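Long-range contacts in chitin elicitor-binding protein (Oryza sativa subsp. japonica, PDB 5JCE), which binds chitin oligosaccharide elicitors from fungal cell walls and helps turn their perception into a defence response in rice: residues L18-N23 against A59-V64; L82-V87 against S125-I130. One frame throughout, in Å; residues are numbered along the deposited sequence.

How the contacts relate
Contacts 1 and 2 follow one another along the chain, the first closing before the second opens, and each joins two strands that have a pair of helices between them in sequence. Contact 2 lies in the LysM repeat 83-130 and contributes I84, T127 and W129 to the pocket in which two N-acetylglucosamine units are bound. Contact 1 is a separate strand pairing, with P22 and N23 at its end assigned to chitin binding by experiment; the two linked sugars sit over contact 2. The two centres are 20 Å apart and the nearest atoms about 9 Å, without touching. Residues N102 and V100, between the strands of contact 2, reach across to hydrogen-bond contact 1.

Contact 1: L18-N23 against A59-V64; sequences LYTSPN and AANSTV
Y19 and V64 form the hydrogen-bonded pair between strands 12-20 and 63-72, antiparallel neighbours in a mixed sheet, with helices 27-34 and 39-45 between them in sequence. Y19 N reaches V64 O at 2.8 Å, and V64 N returns to Y19 O at 2.7 Å. Past the last bridge, T20 with T63, backbone bonding continues into the loop: S21 N meets S62 O at 3.2 Å, and N61 N meets S21 O at 2.8 Å. A type II turn from A59 to S62 brings these last groups into place. On the face carrying T20 and T63, T63 CG2 lies 3.7 Å from T20 OG1. L18, with CG anti to the backbone N (chi1 -175°), swings its CD1 to within 3.5 Å of T63 CB. A60 CB lies 3.7 Å from P22 O; P22 and its neighbour N23 are chitin-binding residues. On the other face, Y19 and V64 pack on L30 of helix 27-34, Y19 meeting F34 edge-to-face and giving its hydroxyl to V100 O. L18, on the side of T20 and T63, leans on L147 and Y149 of strand 144-150.

Contact 2: L82-V87 against S125-I130; sequences LPIYVV and SQTLWI. With NAG (2-acetamido-2-deoxy-beta-D-glucopyranose), chain C; NAG (2-acetamido-2-deoxy-beta-D-glucopyranose), chain B.
The indole of W129 turns its edge to the chain at L82 and P83: both carbonyl oxygens lie near the ring plane, with P83 O 3.8 Å from W129 CD1 and L82 O 3.8 Å from W129 NE1. The indole N-H, at NE1, is instead hydrogen-bonded to S79 O. The phenol of Y85 is approached obliquely by L128 CD1, 4.3 Å from Y85 CD2; its ring goes on to I96 and V100, and its hydroxyl to D91.

Strands 84-86 and 127-129 run antiparallel at 152°, joined by five backbone hydrogen bonds from P83 to V87. At one end I130 N meets P83 O at 2.9 Å, and the P83 ring crosses the I130 side chain at about a right angle, its CG 3.9 Å from I130 CB. An alanine in place of P83, lacking CG and CD, would probably leave I130 with a gap beside it and let the cis peptide after L82 turn to trans, moving L82 O from the indole edge. Y85, L128 and I130 share the apolar face toward helices 93-100 and 107-113.

I84, V86, T127 and W129 occupy the other face. T127 holds OG1 between its backbone N and carbonyl carbon (chi1 60°), which raises the hydroxyl to the sugars and lays CG2 beside V86. T127 OG1 is hydrogen-bonded to O3 of NAG chain B (2.6 Å) and lies 3.0 Å from the ring oxygen O5 of NAG chain C. I84 CD1 comes 3.7 Å from O6 of NAG chain C. N114 OD1 bonds both W129 N and the glycan. The T127 hydroxyl thus sits where two linked units meet, bonded to one and close to the ring oxygen of the other. With T127 and N114 making polar bonds and I84 merely lying beside O6, the contact is consistent with recognition of the sugar's polar groups.

Contact 1: L18-N23 against A59-V64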
loop_
_atom_site.group_PDB
_atom_site.type_symbol
_atom_site.label_atom_id
_atom_site.label_comp_id
_atom_site.label_asym_id
_atom_site.label_seq_id
_atom_site.Cartn_x
_atom_site.Cartn_y
_atom_site.Cartn_z
ATOM N N LEU A 18 -0.887 -0.908 8.978
ATOM C CA LEU A 18 -1.578 -2.004 9.613
ATOM C C LEU A 18 -2.475 -1.406 10.674
ATOM O O LEU A 18 -2.050 -1.098 11.787
ATOM C CB LEU A 18 -0.602 -3.029 10.207
ATOM C CG LEU A 18 -1.281 -4.275 10.784
ATOM C CD1 LEU A 18 -2.206 -4.916 9.754
ATOM C CD2 LEU A 18 -0.241 -5.250 11.245
ATOM N N TYR A 19 -3.737 -1.263 10.313
ATOM C CA TYR A 19 -4.680 -0.531 11.127
ATOM C C TYR A 19 -5.441 -1.425 12.091
ATOM O O TYR A 19 -5.959 -2.471 11.713
ATOM C CB TYR A 19 -5.659 0.209 10.227
ATOM C CG TYR A 19 -6.716 0.966 10.969
ATOM C CD1 TYR A 19 -6.436 2.200 11.536
ATOM C CD2 TYR A 19 -8.003 0.466 11.080
ATOM C CE1 TYR A 19 -7.411 2.919 12.204
ATOM C CE2 TYR A 19 -8.984 1.176 11.748
ATOM C CZ TYR A 19 -8.674 2.401 12.301
ATOM O OH TYR A 19 -9.624 3.110 12.973
ATOM N N THR A 20 -5.504 -0.969 13.338
ATOM C CA THR A 20 -6.182 -1.658 14.417
ATOM C C THR A 20 -7.487 -0.972 14.710
ATOM O O THR A 20 -7.511 0.210 15.098
ATOM C CB THR A 20 -5.343 -1.671 15.681
ATOM O OG1 THR A 20 -4.054 -2.211 15.383
ATOM C CG2 THR A 20 -6.017 -2.522 16.751
ATOM N N SER A 21 -8.584 -1.691 14.515
ATOM C CA SER A 21 -9.878 -1.048 14.656
ATOM C C SER A 21 -10.246 -1.021 16.119
ATOM O O SER A 21 -10.275 -2.057 16.760
ATOM C CB SER A 21 -10.956 -1.763 13.841
ATOM O OG SER A 21 -12.188 -1.072 13.930
ATOM N N PRO A 22 -10.509 0.174 16.657
ATOM C CA PRO A 22 -10.934 0.260 18.057
ATOM C C PRO A 22 -12.255 -0.482 18.277
ATOM O O PRO A 22 -12.358 -1.355 19.144
ATOM C CB PRO A 22 -11.094 1.774 18.290
ATOM C CG PRO A 22 -11.181 2.380 16.937
ATOM C CD PRO A 22 -10.375 1.500 16.027
ATOM N N ASN A 23 -13.245 -0.129 17.468
ATOM C CA ASN A 23 -14.587 -0.695 17.548
ATOM C C ASN A 23 -14.803 -1.758 16.476
ATOM O O ASN A 23 -14.073 -1.796 15.480
ATOM C CB ASN A 23 -15.633 0.421 17.384
ATOM C CG ASN A 23 -15.424 1.563 18.360
ATOM O OD1 ASN A 23 -14.987 1.348 19.496
ATOM N ND2 ASN A 23 -15.720 2.789 17.921
ATOM N N ALA A 59 -13.363 -7.349 13.294
ATOM C CA ALA A 59 -13.483 -7.523 14.738
ATOM C C ALA A 59 -12.748 -6.430 15.508
ATOM O O ALA A 59 -11.739 -5.909 15.043
ATOM C CB ALA A 59 -12.953 -8.883 15.139
ATOM N N ALA A 60 -13.253 -6.090 16.689
ATOM C CA ALA A 60 -12.577 -5.127 17.549
ATOM C C ALA A 60 -11.169 -5.613 17.869
ATOM O O ALA A 60 -10.963 -6.773 18.239
ATOM C CB ALA A 60 -13.364 -4.900 18.817
ATOM N N ASN A 61 -10.208 -4.718 17.678
ATOM C CA ASN A 61 -8.793 -4.966 17.947
ATOM C C ASN A 61 -8.167 -5.954 16.961
ATOM O O ASN A 61 -7.037 -6.415 17.144
ATOM C CB ASN A 61 -8.607 -5.421 19.399
ATOM C CG ASN A 61 -8.935 -4.304 20.400
ATOM O OD1 ASN A 61 -8.734 -3.118 20.108
ATOM N ND2 ASN A 61 -9.443 -4.677 21.576
ATOM N N SER A 62 -8.891 -6.245 15.888
ATOM C CA SER A 62 -8.303 -6.945 14.754
ATOM C C SER A 62 -7.536 -5.940 13.865
ATOM O O SER A 62 -7.724 -4.728 13.975
ATOM C CB SER A 62 -9.383 -7.665 13.950
ATOM O OG SER A 62 -10.234 -6.721 13.312
ATOM N N THR A 63 -6.668 -6.445 12.998
ATOM C CA THR A 63 -5.799 -5.589 12.214
ATOM C C THR A 63 -6.123 -5.703 10.728
ATOM O O THR A 63 -6.232 -6.797 10.187
ATOM C CB THR A 63 -4.290 -5.918 12.432
ATOM O OG1 THR A 63 -4.049 -7.300 12.164
ATOM C CG2 THR A 63 -3.837 -5.589 13.845
ATOM N N VAL A 64 -6.288 -4.566 10.064
ATOM C CA VAL A 64 -6.498 -4.576 8.635
ATOM C C VAL A 64 -5.434 -3.731 7.923
ATOM O O VAL A 64 -5.096 -2.617 8.336
ATOM C CB VAL A 64 -7.904 -4.086 8.276
ATOM C CG1 VAL A 64 -8.055 -3.973 6.767
ATOM C CG2 VAL A 64 -8.939 -5.057 8.809
#

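Contact 2: L82-V87 against S125-I130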
loop_
_atom_site.group_PDB
_atom_site.type_symbol
_atom_site.label_atom_id
_atom_site.label_comp_id
_atom_site.label_asym_id
_atom_site.label_seq_id
_atom_site.Cartn_x
_atom_site.Cartn_y
_atom_site.Cartn_z
ATOM N N LEU A 82 -4.521 12.280 1.441
ATOM C CA LEU A 82 -5.564 11.466 2.020
ATOM C C LEU A 82 -4.870 10.778 3.187
ATOM O O LEU A 82 -3.643 10.670 3.178
ATOM C CB LEU A 82 -6.121 10.474 1.001
ATOM C CG LEU A 82 -6.753 11.073 -0.258
ATOM C CD1 LEU A 82 -7.029 9.982 -1.262
ATOM C CD2 LEU A 82 -8.037 11.790 0.086
ATOM N N PRO A 83 -5.631 10.364 4.213
ATOM C CA PRO A 83 -7.073 10.580 4.325
ATOM C C PRO A 83 -7.436 11.981 4.803
ATOM O O PRO A 83 -6.597 12.768 5.257
ATOM C CB PRO A 83 -7.496 9.542 5.356
ATOM C CG PRO A 83 -6.323 9.410 6.226
ATOM C CD PRO A 83 -5.119 9.571 5.341
ATOM N N ILE A 84 -8.720 12.274 4.685
ATOM C CA ILE A 84 -9.259 13.541 5.106
ATOM C C ILE A 84 -10.229 13.324 6.246
ATOM O O ILE A 84 -11.249 12.657 6.094
ATOM C CB ILE A 84 -9.965 14.274 3.955
ATOM C CG1 ILE A 84 -8.918 14.774 2.958
ATOM C CG2 ILE A 84 -10.756 15.446 4.501
ATOM C CD1 ILE A 84 -9.495 15.345 1.663
ATOM N N TYR A 85 -9.907 13.908 7.388
ATOM C CA TYR A 85 -10.743 13.786 8.562
ATOM C C TYR A 85 -11.573 15.055 8.774
ATOM O O TYR A 85 -11.056 16.162 8.670
ATOM C CB TYR A 85 -9.871 13.493 9.785
ATOM C CG TYR A 85 -10.682 13.254 11.024
ATOM C CD1 TYR A 85 -11.247 12.019 11.273
ATOM C CD2 TYR A 85 -10.902 14.275 11.936
ATOM C CE1 TYR A 85 -11.998 11.800 12.391
ATOM C CE2 TYR A 85 -11.652 14.061 13.062
ATOM C CZ TYR A 85 -12.198 12.821 13.283
ATOM O OH TYR A 85 -12.959 12.592 14.406
ATOM N N VAL A 86 -12.864 14.877 9.047
ATOM C CA VAL A 86 -13.768 15.975 9.385
ATOM C C VAL A 86 -13.993 16.058 10.892
ATOM O O VAL A 86 -14.513 15.119 11.504
ATOM C CB VAL A 86 -15.145 15.827 8.703
ATOM C CG1 VAL A 86 -15.985 17.087 8.931
ATOM C CG2 VAL A 86 -14.985 15.545 7.219
ATOM N N VAL A 87 -13.622 17.190 11.480
ATOM C CA VAL A 87 -13.668 17.372 12.925
ATOM C C VAL A 87 -15.089 17.332 13.491
ATOM O O VAL A 87 -15.987 18.019 13.005
ATOM C CB VAL A 87 -13.005 18.696 13.310
ATOM C CG1 VAL A 87 -13.216 18.999 14.787
ATOM C CG2 VAL A 87 -11.527 18.648 12.949
ATOM N N SER A 125 -16.353 20.595 11.846
ATOM C CA SER A 125 -16.525 20.513 10.392
ATOM C C SER A 125 -15.273 20.921 9.604
ATOM O O SER A 125 -15.285 20.906 8.366
ATOM C CB SER A 125 -17.717 21.363 9.931
ATOM O OG SER A 125 -18.877 21.070 10.687
ATOM N N GLN A 126 -14.199 21.272 10.308
ATOM C CA GLN A 126 -12.941 21.590 9.639
ATOM C C GLN A 126 -12.321 20.306 9.079
ATOM O O GLN A 126 -12.369 19.250 9.707
ATOM C CB GLN A 126 -11.973 22.292 10.595
ATOM C CG GLN A 126 -10.677 22.756 9.944
ATOM C CD GLN A 126 -9.670 23.302 10.951
ATOM O OE1 GLN A 126 -9.996 23.546 12.120
ATOM N NE2 GLN A 126 -8.423 23.450 10.511
ATOM N N THR A 127 -11.750 20.377 7.888
ATOM C CA THR A 127 -11.174 19.180 7.329
ATOM C C THR A 127 -9.675 19.195 7.487
ATOM O O THR A 127 -9.020 20.235 7.377
ATOM C CB THR A 127 -11.534 18.988 5.855
ATOM O OG1 THR A 127 -11.061 20.102 5.086
ATOM C CG2 THR A 127 -13.038 18.837 5.705
ATOM N N LEU A 128 -9.158 18.000 7.746
ATOM C CA LEU A 128 -7.774 17.774 8.105
ATOM C C LEU A 128 -7.201 16.705 7.224
ATOM O O LEU A 128 -7.706 15.585 7.171
ATOM C CB LEU A 128 -7.656 17.333 9.557
ATOM C CG LEU A 128 -8.083 18.278 10.661
ATOM C CD1 LEU A 128 -8.101 17.534 11.988
ATOM C CD2 LEU A 128 -7.125 19.457 10.695
ATOM N N TRP A 129 -6.145 17.040 6.520
ATOM C CA TRP A 129 -5.354 16.005 5.910
ATOM C C TRP A 129 -4.583 15.244 7.020
ATOM O O TRP A 129 -4.003 15.843 7.917
ATOM C CB TRP A 129 -4.435 16.634 4.870
ATOM C CG TRP A 129 -3.311 15.793 4.447
ATOM C CD1 TRP A 129 -3.309 14.433 4.247
ATOM C CD2 TRP A 129 -1.998 16.249 4.151
ATOM N NE1 TRP A 129 -2.057 14.020 3.851
ATOM C CE2 TRP A 129 -1.232 15.114 3.783
ATOM C CE3 TRP A 129 -1.386 17.507 4.164
ATOM C CZ2 TRP A 129 0.115 15.207 3.429
ATOM C CZ3 TRP A 129 -0.046 17.596 3.818
ATOM C CH2 TRP A 129 0.694 16.452 3.460
ATOM N N ILE A 130 -4.607 13.929 7.011
ATOM C CA ILE A 130 -3.901 13.183 8.021
ATOM C C ILE A 130 -2.776 12.550 7.293
ATOM O O ILE A 130 -3.025 11.702 6.491
ATOM C CB ILE A 130 -4.782 12.068 8.582
ATOM C CG1 ILE A 130 -6.032 12.642 9.229
ATOM C CG2 ILE A 130 -4.021 11.218 9.565
ATOM C CD1 ILE A 130 -5.762 13.741 10.210
HETATM C C1 NAG C . -8.887 22.398 3.450
HETATM C C2 NAG C . -8.248 23.094 4.619
HETATM C C3 NAG C . -6.812 22.673 4.719
HETATM C C4 NAG C . -6.759 21.181 4.908
HETATM C C5 NAG C . -7.338 20.575 3.669
HETATM C C6 NAG C . -7.390 19.078 3.786
HETATM C C7 NAG C . -9.416 25.136 4.824
HETATM C C8 NAG C . -9.523 26.544 4.431
HETATM N N2 NAG C . -8.378 24.490 4.389
HETATM O O3 NAG C . -6.250 23.299 5.828
HETATM O O4 NAG C . -5.423 20.727 5.036
HETATM O O5 NAG C . -8.662 21.020 3.575
HETATM O O6 NAG C . -8.401 18.624 2.916
HETATM O O7 NAG C . -10.250 24.652 5.517
HETATM C C1 NAG B . -12.909 23.109 0.292
HETATM C C2 NAG B . -12.916 21.758 0.987
HETATM C C3 NAG B . -12.216 21.804 2.328
HETATM C C4 NAG B . -10.897 22.530 2.232
HETATM C C5 NAG B . -11.141 23.884 1.668
HETATM C C6 NAG B . -9.836 24.543 1.391
HETATM C C7 NAG B . -14.708 20.243 0.427
HETATM C C8 NAG B . -16.035 19.684 0.791
HETATM N N2 NAG B . -14.255 21.237 1.174
HETATM O O3 NAG B . -11.971 20.461 2.694
HETATM O O4 NAG B . -10.290 22.691 3.505
HETATM O O5 NAG B . -11.613 23.656 0.380
HETATM O O6 NAG B . -9.701 24.318 0.009
HETATM O O7 NAG B . -14.096 19.821 -0.511
#